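Local coordinates for adenosine monophosphate-protein transferase (PDB 1RLH) that is of unknown function but belongs to the adenosine-specific kinase family, which suggests a role in adenosine or AMP chemistry, at residues 29-34 with 94-99. Numbering follows the deposited sequence.
Sequences IIVGYS and TFVILI
Gly32 and Phe95 meet as a hydrogen-bonded antiparallel pair, and the aromatic ring lies directly against the glycine. Gly32 N donates to Phe95 O at 2.9 Å, and Phe95 N returns to Gly32 O from well above the carbonyl plane. Two residues along, Ile30 and Ile97 repeat the exchange: Ile30 N to Ile97 O and Ile97 N to Ile30 O are each 2.8 Å, and both donors lie in the carbonyl plane. The CA-H of Val31 adds a weaker contact to Phe95 O.

With CG held between its own backbone N and carbonyl carbon (chi1 65°), Phe95 swings its ring across the neighbouring strand. Gly32 CA sits over one face, 3.8 Å from the centroid, a CH-pi contact that the lack of a side chain makes possible; Ser34 N lies at the ring edge. The two are neighbouring inner strands of a five-stranded antiparallel sheet, 94-100 in the middle and 28-34 between it and the outermost strand 118-124, with helices packed on both faces.

On the Phe95 face, Ile30 CB meets Ile97 CB at 4.1 Å, and helix 104-115 covers them through Val111 and Cys114. On the other face, Leu98 CD2 packs 3.5 Å from Ile29 CB, the two side chains running side by side, while Ile29 CD1 reaches obliquely to Val96 CG1 at 3.9 Å beneath helix 76-89.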
loop_
_atom_site.group_PDB
_atom_site.type_symbol
_atom_site.label_atom_id
_atom_site.label_comp_id
_atom_site.label_asym_id
_atom_site.label_seq_id
_atom_site.Cartn_x
_atom_site.Cartn_y
_atom_site.Cartn_z
ATOM N N ILE A 29 -5.885 4.520 4.049
ATOM C CA ILE A 29 -4.885 3.851 3.242
ATOM C C ILE A 29 -5.097 2.350 3.149
ATOM O O ILE A 29 -5.587 1.715 4.085
ATOM C CB ILE A 29 -3.465 4.123 3.807
ATOM C CG1 ILE A 29 -2.399 3.697 2.795
ATOM C CG2 ILE A 29 -3.267 3.373 5.131
ATOM C CD1 ILE A 29 -0.991 4.140 3.204
ATOM N N ILE A 30 -4.753 1.803 1.990
ATOM C CA ILE A 30 -4.825 0.370 1.752
ATOM C C ILE A 30 -3.464 -0.016 1.183
ATOM O O ILE A 30 -3.000 0.576 0.208
ATOM C CB ILE A 30 -5.892 -0.014 0.708
ATOM C CG1 ILE A 30 -7.284 0.417 1.179
ATOM C CG2 ILE A 30 -5.858 -1.528 0.483
ATOM C CD1 ILE A 30 -8.339 0.335 0.092
ATOM N N VAL A 31 -2.813 -0.987 1.812
ATOM C CA VAL A 31 -1.517 -1.458 1.339
ATOM C C VAL A 31 -1.693 -2.943 1.078
ATOM O O VAL A 31 -2.207 -3.670 1.923
ATOM C CB VAL A 31 -0.402 -1.251 2.386
ATOM C CG1 VAL A 31 0.933 -1.704 1.806
ATOM C CG2 VAL A 31 -0.326 0.228 2.791
ATOM N N GLY A 32 -1.284 -3.398 -0.098
ATOM C CA GLY A 32 -1.451 -4.808 -0.397
ATOM C C GLY A 32 -0.440 -5.384 -1.360
ATOM O O GLY A 32 0.503 -4.710 -1.779
ATOM N N TYR A 33 -0.658 -6.651 -1.697
ATOM C CA TYR A 33 0.194 -7.408 -2.609
ATOM C C TYR A 33 -0.669 -7.829 -3.799
ATOM O O TYR A 33 -1.688 -8.488 -3.610
ATOM C CB TYR A 33 0.718 -8.655 -1.885
ATOM C CG TYR A 33 1.442 -9.641 -2.773
ATOM C CD1 TYR A 33 2.704 -9.349 -3.292
ATOM C CD2 TYR A 33 0.852 -10.857 -3.115
ATOM C CE1 TYR A 33 3.359 -10.245 -4.134
ATOM C CE2 TYR A 33 1.496 -11.757 -3.954
ATOM C CZ TYR A 33 2.747 -11.446 -4.460
ATOM O OH TYR A 33 3.381 -12.336 -5.291
ATOM N N SER A 34 -0.276 -7.452 -5.013
ATOM C CA SER A 34 -1.052 -7.806 -6.200
ATOM C C SER A 34 -0.769 -9.232 -6.680
ATOM O O SER A 34 0.332 -9.751 -6.493
ATOM C CB SER A 34 -0.761 -6.816 -7.334
ATOM O OG SER A 34 0.630 -6.744 -7.595
ATOM N N THR A 94 3.856 -4.463 -4.632
ATOM C CA THR A 94 3.148 -3.807 -3.550
ATOM C C THR A 94 2.267 -2.745 -4.206
ATOM O O THR A 94 2.633 -2.184 -5.247
ATOM C CB THR A 94 4.105 -3.047 -2.603
ATOM O OG1 THR A 94 5.076 -3.947 -2.051
ATOM C CG2 THR A 94 3.317 -2.379 -1.481
ATOM N N PHE A 95 1.095 -2.497 -3.631
ATOM C CA PHE A 95 0.249 -1.421 -4.123
ATOM C C PHE A 95 -0.214 -0.633 -2.905
ATOM O O PHE A 95 -0.355 -1.186 -1.808
ATOM C CB PHE A 95 -0.928 -1.931 -4.984
ATOM C CG PHE A 95 -1.945 -2.763 -4.249
ATOM C CD1 PHE A 95 -2.960 -2.161 -3.509
ATOM C CD2 PHE A 95 -1.928 -4.147 -4.360
ATOM C CE1 PHE A 95 -3.950 -2.925 -2.897
ATOM C CE2 PHE A 95 -2.917 -4.925 -3.749
ATOM C CZ PHE A 95 -3.928 -4.314 -3.019
ATOM N N VAL A 96 -0.379 0.671 -3.090
ATOM C CA VAL A 96 -0.806 1.564 -2.023
ATOM C C VAL A 96 -1.927 2.433 -2.560
ATOM O O VAL A 96 -1.793 3.039 -3.620
ATOM C CB VAL A 96 0.344 2.499 -1.556
ATOM C CG1 VAL A 96 -0.187 3.505 -0.540
ATOM C CG2 VAL A 96 1.482 1.681 -0.942
ATOM N N ILE A 97 -3.034 2.480 -1.832
ATOM C CA ILE A 97 -4.172 3.293 -2.234
ATOM C C ILE A 97 -4.507 4.252 -1.094
ATOM O O ILE A 97 -4.497 3.864 0.071
ATOM C CB ILE A 97 -5.414 2.413 -2.529
ATOM C CG1 ILE A 97 -5.129 1.472 -3.700
ATOM C CG2 ILE A 97 -6.617 3.296 -2.849
ATOM C CD1 ILE A 97 -6.183 0.382 -3.877
ATOM N N LEU A 98 -4.762 5.511 -1.433
ATOM C CA LEU A 98 -5.133 6.513 -0.439
ATOM C C LEU A 98 -6.453 7.107 -0.899
ATOM O O LEU A 98 -6.583 7.514 -2.050
ATOM C CB LEU A 98 -4.067 7.606 -0.333
ATOM C CG LEU A 98 -2.831 7.257 0.501
ATOM C CD1 LEU A 98 -1.781 8.342 0.354
ATOM C CD2 LEU A 98 -3.231 7.100 1.960
ATOM N N ILE A 99 -7.435 7.136 -0.004
ATOM C CA ILE A 99 -8.751 7.666 -0.340
ATOM C C ILE A 99 -9.212 8.674 0.699
ATOM O O ILE A 99 -9.116 8.435 1.896
ATOM C CB ILE A 99 -9.807 6.541 -0.417
ATOM C CG1 ILE A 99 -9.354 5.467 -1.405
ATOM C CG2 ILE A 99 -11.150 7.124 -0.862
ATOM C CD1 ILE A 99 -10.181 4.197 -1.361
#